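PDB 3HC7: endolysin B from Mycobacterium phage D29, which hydrolyses the ester linkage between mycolic acid and the arabinogalactan-peptidoglycan of the mycobacterial cell wall, breaking down the host outer membrane at lysis. Local coordinates for residues Ala45-Val53 with Ile186-Ile194; Glu178-Ile186 with Leu207-Leu218. One frame throughout, in Å; residues are numbered along the deposited sequence.

Both contacts use helix 179-189: contact 2 takes its first two turns, contact 1 its last turn and the loop that follows, and I186 belongs to both. Their centres lie 15 Å apart, on the same side of the chain's centre, and they meet where F193 CZ packs 3.7 Å from I216 O. In sequence the segments alternate, 45-53, 178-186, 186-194, 207-218, so the contacts cross. Contact 1 ties this helix to the start of helix 50-70, close to the catalytic S82; contact 2 to the end of helix 200-207 and helix 212-230, centred about 23 Å from the chain's centre against 14 Å for contact 1. Together they connect the alpha/beta-hydrolase core to the helices that precede the catalytic H240.

Contact 1. Residues Ala45-Val53 with Ile186-Ile194; sequences AAFPMWPSV and IVMKASGFI
The entry into helix 50-70, a helix of the alpha/beta-hydrolase core, meets the C-terminal end of helix 179-189 through F47, P48, M49 and W50. F47 holds CG anti to its own nitrogen (chi1 -173°), a setting that carries the ring out toward the loop 190-193. One part of its edge meets the backbone: V187 O lies in the ring plane, 3.7 Å from F47 CE1. Farther round, F47 CZ comes to 3.6 Å from G192 C, with F193 N near the ring plane and the F193 ring beside it, while A190 CB approaches obliquely. The cis peptide before P48 belongs to the same turn, and P48 CB rests 3.5 Å from S191 O. Deeper in, M49 SD touches M188 CG at 4.2 Å. W50 sets its CB against K189 O at 3.5 Å, but the indole leads away toward I86 of helix 83-96.

No clear direct hydrogen bond spans the two segments; a water bridges them instead. It accepts from W50 N at 3.1 Å and can donate to V187 O and to A190 O, the latter only 2.6 Å away. The water thus joins the backbone near the start of helix 50-70 to carbonyls in and just beyond the last turn of helix 179-189. With M49 about 7 Å from S82 between side chains, this is a helix-end junction beside the nucleophile of a cutinase-like alpha/beta-hydrolase.

Contact 2. Residues Glu178-Ile186 with Leu207-Leu218; sequences EYEVAIGRI and LGQRPITEGIAL
Helices 179-186 and 212-218 approach to 10.5 Å between axes and cross at -64°; I183 CA and G215 CA, 7.3 Å apart, are the nearest backbone pair, and the turn 208-211, between L207 at the end of helix 200-207 and helix 212-230, closes one side. Y179 fills the space between them as a knob among L207, E214, G215 and L218. Its CG stands anti to the backbone nitrogen, which directs the ring straight across the gap until OH lies 3.2 Å from G215 CA, an approach that G215, lacking a side chain, allows.

The ring is sandwiched. R210 spreads over one face: its CD sits above the ring centre, 3.6 Å from the centroid, as a CH-pi contact, and the guanidinium beyond it stacks flat, its plane only 8° from that of the ring. The R210 CZ cation-pi contact is consequently off-centre, shifted toward the CB end of the tyrosine. I183 CG1 lies over the opposite face, nearer the rim. Extended from CG to NE, R210 crosses its face diagonally, from the CE1 side to CD2.

L207 is a second knob, held by Y179, A182, I183 and I186; its CD2 comes to 3.9 Å from I183 CG1. From helix 212-218, L218 CD2 meets I183 CD1 at 3.8 Å and also packs on E180.

In the guanidinium plane, R210 NH1 donates to the syn side of E214 OE2 at 2.9 Å, 32° out of the carboxylate plane, a salt bridge that probably restrains the guanidinium's rotation. One water joins R210 NH2 to E180 OE2, and another connects Y179 OH at 2.7 Å with P211 O. E214 thus binds the cation directly and E180 through water, and both negative charges probably favour its place against one face of Y179.

Contact 1. Residues Ala45-Val53 with Ile186-Ile194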
loop_
_atom_site.group_PDB
_atom_site.type_symbol
_atom_site.label_atom_id
_atom_site.label_comp_id
_atom_site.label_asym_id
_atom_site.label_seq_id
_atom_site.Cartn_x
_atom_site.Cartn_y
_atom_site.Cartn_z
ATOM N N ALA A 45 -2.249 3.315 11.135
ATOM C CA ALA A 45 -1.256 3.759 12.116
ATOM C C ALA A 45 0.160 3.737 11.557
ATOM O O ALA A 45 0.518 2.846 10.798
ATOM C CB ALA A 45 -1.339 2.904 13.379
ATOM N N ALA A 46 0.963 4.720 11.941
ATOM C CA ALA A 46 2.379 4.746 11.557
ATOM C C ALA A 46 3.197 3.666 12.277
ATOM O O ALA A 46 4.146 3.110 11.712
ATOM C CB ALA A 46 2.971 6.124 11.814
ATOM N N PHE A 47 2.834 3.375 13.525
ATOM C CA PHE A 47 3.522 2.337 14.293
ATOM C C PHE A 47 2.771 1.938 15.547
ATOM O O PHE A 47 2.401 2.801 16.339
ATOM C CB PHE A 47 4.933 2.763 14.695
ATOM C CG PHE A 47 5.720 1.649 15.329
ATOM C CD1 PHE A 47 6.369 0.707 14.539
ATOM C CD2 PHE A 47 5.761 1.505 16.707
ATOM C CE1 PHE A 47 7.074 -0.343 15.117
ATOM C CE2 PHE A 47 6.464 0.459 17.291
ATOM C CZ PHE A 47 7.119 -0.469 16.493
ATOM N N PRO A 48 2.572 0.621 15.751
ATOM C CA PRO A 48 3.021 -0.440 14.835
ATOM C C PRO A 48 2.136 -0.487 13.597
ATOM O O PRO A 48 0.908 -0.441 13.707
ATOM C CB PRO A 48 2.818 -1.720 15.650
ATOM C CG PRO A 48 1.703 -1.400 16.580
ATOM C CD PRO A 48 1.787 0.087 16.879
ATOM N N MET A 49 2.756 -0.572 12.430
ATOM C CA MET A 49 2.022 -0.544 11.178
ATOM C C MET A 49 1.400 -1.897 10.817
ATOM O O MET A 49 0.243 -1.955 10.409
ATOM C CB MET A 49 2.936 -0.082 10.043
ATOM C CG MET A 49 2.226 0.107 8.710
ATOM S SD MET A 49 3.344 0.715 7.434
ATOM C CE MET A 49 3.726 2.339 8.117
ATOM N N TRP A 50 2.153 -2.983 10.948
ATOM C CA TRP A 50 1.627 -4.248 10.443
ATOM C C TRP A 50 0.277 -4.662 11.040
ATOM O O TRP A 50 -0.607 -5.102 10.301
ATOM C CB TRP A 50 2.645 -5.401 10.480
ATOM C CG TRP A 50 2.240 -6.438 9.464
ATOM C CD1 TRP A 50 1.571 -7.605 9.703
ATOM C CD2 TRP A 50 2.408 -6.356 8.039
ATOM N NE1 TRP A 50 1.341 -8.267 8.519
ATOM C CE2 TRP A 50 1.844 -7.523 7.484
ATOM C CE3 TRP A 50 3.001 -5.421 7.181
ATOM C CZ2 TRP A 50 1.848 -7.777 6.108
ATOM C CZ3 TRP A 50 3.006 -5.672 5.818
ATOM C CH2 TRP A 50 2.427 -6.841 5.292
ATOM N N PRO A 51 0.094 -4.514 12.364
ATOM C CA PRO A 51 -1.251 -4.810 12.893
ATOM C C PRO A 51 -2.296 -3.917 12.256
ATOM O O PRO A 51 -3.447 -4.329 12.111
ATOM C CB PRO A 51 -1.132 -4.480 14.385
ATOM C CG PRO A 51 0.351 -4.638 14.683
ATOM C CD PRO A 51 1.046 -4.158 13.433
ATOM N N SER A 52 -1.909 -2.701 11.889
ATOM C CA SER A 52 -2.839 -1.807 11.214
ATOM C C SER A 52 -3.184 -2.388 9.841
ATOM O O SER A 52 -4.349 -2.463 9.466
ATOM C CB SER A 52 -2.257 -0.400 11.092
ATOM O OG SER A 52 -3.186 0.478 10.479
ATOM N N VAL A 53 -2.158 -2.807 9.108
ATOM C CA VAL A 53 -2.334 -3.464 7.816
ATOM C C VAL A 53 -3.282 -4.668 7.880
ATOM O O VAL A 53 -4.133 -4.837 7.010
ATOM C CB VAL A 53 -0.972 -3.905 7.222
ATOM C CG1 VAL A 53 -1.173 -4.759 5.966
ATOM C CG2 VAL A 53 -0.115 -2.689 6.906
ATOM N N ILE A 186 11.983 -3.971 9.156
ATOM C CA ILE A 186 11.640 -4.428 10.493
ATOM C C ILE A 186 10.525 -3.573 11.102
ATOM O O ILE A 186 9.537 -4.100 11.629
ATOM C CB ILE A 186 12.878 -4.440 11.394
ATOM C CG1 ILE A 186 13.703 -5.691 11.077
ATOM C CG2 ILE A 186 12.476 -4.401 12.866
ATOM C CD1 ILE A 186 15.078 -5.687 11.671
ATOM N N VAL A 187 10.690 -2.256 11.015
ATOM C CA VAL A 187 9.716 -1.308 11.552
ATOM C C VAL A 187 8.325 -1.502 10.935
ATOM O O VAL A 187 7.303 -1.538 11.632
ATOM C CB VAL A 187 10.206 0.153 11.365
ATOM C CG1 VAL A 187 9.069 1.130 11.512
ATOM C CG2 VAL A 187 11.271 0.456 12.378
ATOM N N MET A 188 8.286 -1.660 9.626
ATOM C CA MET A 188 7.014 -1.866 8.948
ATOM C C MET A 188 6.309 -3.192 9.285
ATOM O O MET A 188 5.077 -3.253 9.276
ATOM C CB MET A 188 7.190 -1.718 7.449
ATOM C CG MET A 188 7.420 -0.285 7.012
ATOM S SD MET A 188 7.725 -0.205 5.244
ATOM C CE MET A 188 6.557 -1.420 4.665
ATOM N N LYS A 189 7.075 -4.241 9.589
ATOM C CA LYS A 189 6.489 -5.561 9.879
ATOM C C LYS A 189 6.244 -5.861 11.364
ATOM O O LYS A 189 5.588 -6.845 11.705
ATOM C CB LYS A 189 7.384 -6.662 9.300
ATOM C CG LYS A 189 7.533 -6.602 7.794
ATOM C CD LYS A 189 8.798 -7.308 7.347
ATOM C CE LYS A 189 8.803 -8.780 7.733
ATOM N NZ LYS A 189 10.017 -9.463 7.195
ATOM N N ALA A 190 6.782 -5.027 12.250
ATOM C CA ALA A 190 6.787 -5.337 13.674
ATOM C C ALA A 190 5.396 -5.256 14.303
ATOM O O ALA A 190 4.563 -4.461 13.872
ATOM C CB ALA A 190 7.745 -4.394 14.411
ATOM N N SER A 191 5.167 -6.067 15.334
ATOM C CA SER A 191 3.929 -6.018 16.109
ATOM C C SER A 191 3.981 -4.905 17.160
ATOM O O SER A 191 2.955 -4.509 17.709
ATOM C CB SER A 191 3.689 -7.360 16.799
ATOM O OG SER A 191 4.793 -7.708 17.619
ATOM N N GLY A 192 5.188 -4.416 17.424
ATOM C CA GLY A 192 5.467 -3.423 18.462
ATOM C C GLY A 192 6.977 -3.362 18.662
ATOM O O GLY A 192 7.706 -4.131 18.036
ATOM N N PHE A 193 7.462 -2.474 19.526
ATOM C CA PHE A 193 8.901 -2.306 19.690
ATOM C C PHE A 193 9.483 -3.414 20.563
ATOM O O PHE A 193 10.536 -3.973 20.260
ATOM C CB PHE A 193 9.224 -0.942 20.321
ATOM C CG PHE A 193 10.533 -0.374 19.876
ATOM C CD1 PHE A 193 10.607 0.426 18.749
ATOM C CD2 PHE A 193 11.701 -0.659 20.568
ATOM C CE1 PHE A 193 11.834 0.951 18.323
ATOM C CE2 PHE A 193 12.916 -0.145 20.151
ATOM C CZ PHE A 193 12.983 0.660 19.021
ATOM N N ILE A 194 8.779 -3.707 21.653
ATOM C CA ILE A 194 9.174 -4.725 22.619
ATOM C C ILE A 194 7.956 -5.595 22.891
ATOM O O ILE A 194 6.845 -5.089 23.072
ATOM C CB ILE A 194 9.583 -4.099 23.973
ATOM C CG1 ILE A 194 10.297 -2.767 23.775
ATOM C CG2 ILE A 194 10.459 -5.049 24.770
ATOM C CD1 ILE A 194 10.702 -2.088 25.092
HETATM O O HOH W 1 4.793 -2.380 12.366
#

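Contact 2. Residues Glu178-Ile186 with Leu207-Leu218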
loop_
_atom_site.group_PDB
_atom_site.type_symbol
_atom_site.label_atom_id
_atom_site.label_comp_id
_atom_site.label_asym_id
_atom_site.label_seq_id
_atom_site.Cartn_x
_atom_site.Cartn_y
_atom_site.Cartn_z
ATOM N N GLU A 178 20.785 -3.914 2.619
ATOM C CA GLU A 178 21.545 -2.926 3.367
ATOM C C GLU A 178 20.887 -2.739 4.740
ATOM O O GLU A 178 19.663 -2.817 4.877
ATOM C CB GLU A 178 21.591 -1.622 2.565
ATOM C CG GLU A 178 21.867 -0.358 3.355
ATOM C CD GLU A 178 21.781 0.884 2.478
ATOM O OE1 GLU A 178 21.774 0.738 1.236
ATOM O OE2 GLU A 178 21.718 2.003 3.021
ATOM N N TYR A 179 21.713 -2.490 5.748
ATOM C CA TYR A 179 21.288 -2.374 7.140
ATOM C C TYR A 179 20.097 -1.431 7.369
ATOM O O TYR A 179 19.092 -1.822 7.969
ATOM C CB TYR A 179 22.478 -1.900 7.976
ATOM C CG TYR A 179 22.201 -1.758 9.454
ATOM C CD1 TYR A 179 22.045 -2.877 10.265
ATOM C CD2 TYR A 179 22.120 -0.505 10.044
ATOM C CE1 TYR A 179 21.800 -2.745 11.620
ATOM C CE2 TYR A 179 21.880 -0.363 11.387
ATOM C CZ TYR A 179 21.728 -1.479 12.173
ATOM O OH TYR A 179 21.511 -1.313 13.511
ATOM N N GLU A 180 20.231 -0.187 6.918
ATOM C CA GLU A 180 19.177 0.811 7.057
ATOM C C GLU A 180 17.883 0.327 6.415
ATOM O O GLU A 180 16.791 0.507 6.961
ATOM C CB GLU A 180 19.611 2.143 6.426
ATOM C CG GLU A 180 20.653 2.892 7.219
ATOM C CD GLU A 180 22.065 2.403 6.943
ATOM O OE1 GLU A 180 22.218 1.452 6.142
ATOM O OE2 GLU A 180 23.013 2.972 7.528
ATOM N N VAL A 181 18.011 -0.299 5.253
ATOM C CA VAL A 181 16.851 -0.838 4.564
ATOM C C VAL A 181 16.218 -1.973 5.374
ATOM O O VAL A 181 14.998 -2.043 5.513
ATOM C CB VAL A 181 17.211 -1.310 3.132
ATOM C CG1 VAL A 181 16.097 -2.141 2.542
ATOM C CG2 VAL A 181 17.507 -0.110 2.240
ATOM N N ALA A 182 17.048 -2.856 5.924
ATOM C CA ALA A 182 16.536 -3.975 6.711
ATOM C C ALA A 182 15.770 -3.479 7.939
ATOM O O ALA A 182 14.737 -4.041 8.321
ATOM C CB ALA A 182 17.682 -4.900 7.131
ATOM N N ILE A 183 16.282 -2.429 8.569
ATOM C CA ILE A 183 15.654 -1.940 9.790
ATOM C C ILE A 183 14.335 -1.251 9.456
ATOM O O ILE A 183 13.342 -1.382 10.174
ATOM C CB ILE A 183 16.616 -1.053 10.594
ATOM C CG1 ILE A 183 17.714 -1.937 11.198
ATOM C CG2 ILE A 183 15.860 -0.313 11.677
ATOM C CD1 ILE A 183 18.521 -1.269 12.251
ATOM N N GLY A 184 14.314 -0.555 8.326
ATOM C CA GLY A 184 13.058 -0.075 7.771
ATOM C C GLY A 184 12.020 -1.172 7.584
ATOM O O GLY A 184 10.847 -1.002 7.953
ATOM N N ARG A 185 12.424 -2.301 7.007
ATOM C CA ARG A 185 11.478 -3.415 6.848
ATOM C C ARG A 185 11.046 -3.914 8.213
ATOM O O ARG A 185 9.888 -4.233 8.426
ATOM C CB ARG A 185 12.084 -4.575 6.054
ATOM C CG ARG A 185 11.693 -4.601 4.600
ATOM C CD ARG A 185 12.023 -5.935 3.950
ATOM N NE ARG A 185 13.414 -6.299 4.133
ATOM C CZ ARG A 185 14.381 -5.991 3.279
ATOM N NH1 ARG A 185 14.110 -5.303 2.181
ATOM N NH2 ARG A 185 15.621 -6.372 3.527
ATOM N N ILE A 186 11.983 -3.971 9.156
ATOM C CA ILE A 186 11.640 -4.428 10.493
ATOM C C ILE A 186 10.525 -3.573 11.102
ATOM O O ILE A 186 9.537 -4.100 11.629
ATOM C CB ILE A 186 12.878 -4.440 11.394
ATOM C CG1 ILE A 186 13.703 -5.691 11.077
ATOM C CG2 ILE A 186 12.476 -4.401 12.866
ATOM C CD1 ILE A 186 15.078 -5.687 11.671
ATOM N N LEU A 207 18.486 -10.074 13.154
ATOM C CA LEU A 207 19.271 -9.348 12.148
ATOM C C LEU A 207 20.756 -9.334 12.475
ATOM O O LEU A 207 21.596 -9.564 11.601
ATOM C CB LEU A 207 18.781 -7.904 11.991
ATOM C CG LEU A 207 19.527 -7.067 10.943
ATOM C CD1 LEU A 207 19.351 -7.675 9.559
ATOM C CD2 LEU A 207 19.050 -5.624 10.939
ATOM N N GLY A 208 21.081 -9.043 13.730
ATOM C CA GLY A 208 22.469 -8.914 14.137
ATOM C C GLY A 208 23.186 -7.799 13.397
ATOM O O GLY A 208 22.639 -6.707 13.232
ATOM N N GLN A 209 24.395 -8.074 12.932
ATOM C CA GLN A 209 25.214 -7.137 12.177
ATOM C C GLN A 209 25.835 -6.008 12.978
ATOM O O GLN A 209 27.006 -5.788 12.884
ATOM C CB GLN A 209 24.465 -6.584 10.980
ATOM C CG GLN A 209 24.083 -7.640 10.056
ATOM C CD GLN A 209 23.458 -7.137 8.826
ATOM O OE1 GLN A 209 22.754 -7.861 8.164
ATOM N NE2 GLN A 209 23.708 -5.908 8.494
ATOM N N ARG A 210 25.042 -5.295 13.743
ATOM C CA ARG A 210 25.520 -4.140 14.508
ATOM C C ARG A 210 24.934 -4.164 15.910
ATOM O O ARG A 210 23.943 -4.848 16.144
ATOM C CB ARG A 210 25.119 -2.837 13.820
ATOM C CG ARG A 210 25.475 -2.780 12.359
ATOM C CD ARG A 210 25.447 -1.357 11.860
ATOM N NE ARG A 210 25.584 -1.293 10.408
ATOM C CZ ARG A 210 25.545 -0.163 9.714
ATOM N NH1 ARG A 210 25.375 0.993 10.345
ATOM N NH2 ARG A 210 25.665 -0.187 8.396
ATOM N N PRO A 211 25.529 -3.402 16.841
ATOM C CA PRO A 211 25.047 -3.449 18.225
ATOM C C PRO A 211 23.554 -3.186 18.319
ATOM O O PRO A 211 22.995 -2.403 17.545
ATOM C CB PRO A 211 25.842 -2.335 18.908
ATOM C CG PRO A 211 27.130 -2.290 18.142
ATOM C CD PRO A 211 26.714 -2.535 16.705
ATOM N N ILE A 212 22.907 -3.855 19.262
ATOM C CA ILE A 212 21.464 -3.724 19.415
ATOM C C ILE A 212 21.067 -2.264 19.630
ATOM O O ILE A 212 20.092 -1.784 19.052
ATOM C CB ILE A 212 20.936 -4.608 20.566
ATOM C CG1 ILE A 212 20.964 -6.077 20.150
ATOM C CG2 ILE A 212 19.510 -4.219 20.914
ATOM C CD1 ILE A 212 20.072 -6.369 18.954
ATOM N N THR A 213 21.841 -1.557 20.447
ATOM C CA THR A 213 21.552 -0.157 20.742
ATOM C C THR A 213 21.530 0.713 19.476
ATOM O O THR A 213 20.734 1.644 19.356
ATOM C CB THR A 213 22.579 0.416 21.738
ATOM O OG1 THR A 213 23.900 0.177 21.251
ATOM C CG2 THR A 213 22.441 -0.250 23.104
ATOM N N GLU A 214 22.409 0.411 18.530
ATOM C CA GLU A 214 22.438 1.162 17.290
ATOM C C GLU A 214 21.161 0.901 16.498
ATOM O O GLU A 214 20.600 1.813 15.875
ATOM C CB GLU A 214 23.676 0.798 16.462
ATOM C CG GLU A 214 23.648 1.377 15.058
ATOM C CD GLU A 214 24.978 1.230 14.316
ATOM O OE1 GLU A 214 25.937 0.666 14.888
ATOM O OE2 GLU A 214 25.057 1.685 13.153
ATOM N N GLY A 215 20.687 -0.342 16.546
ATOM C CA GLY A 215 19.473 -0.709 15.839
ATOM C C GLY A 215 18.235 -0.106 16.493
ATOM O O GLY A 215 17.274 0.288 15.820
ATOM N N ILE A 216 18.253 -0.025 17.816
ATOM C CA ILE A 216 17.144 0.575 18.546
ATOM C C ILE A 216 17.020 2.058 18.177
ATOM O O ILE A 216 15.930 2.555 17.864
ATOM C CB ILE A 216 17.350 0.420 20.064
ATOM C CG1 ILE A 216 17.103 -1.027 20.487
ATOM C CG2 ILE A 216 16.448 1.369 20.841
ATOM C CD1 ILE A 216 17.561 -1.324 21.903
ATOM N N ALA A 217 18.153 2.748 18.189
ATOM C CA ALA A 217 18.185 4.164 17.850
ATOM C C ALA A 217 17.682 4.441 16.433
ATOM O O ALA A 217 16.876 5.350 16.232
ATOM C CB ALA A 217 19.569 4.708 18.024
ATOM N N LEU A 218 18.153 3.675 15.454
ATOM C CA LEU A 218 17.721 3.898 14.073
ATOM C C LEU A 218 16.235 3.595 13.894
ATOM O O LEU A 218 15.516 4.332 13.219
ATOM C CB LEU A 218 18.545 3.083 13.080
ATOM C CG LEU A 218 18.092 3.217 11.619
ATOM C CD1 LEU A 218 18.293 4.642 11.139
ATOM C CD2 LEU A 218 18.839 2.243 10.718
HETATM O O HOH W 2 21.328 -3.242 15.329
HETATM O O HOH W 3 25.715 2.418 7.834
#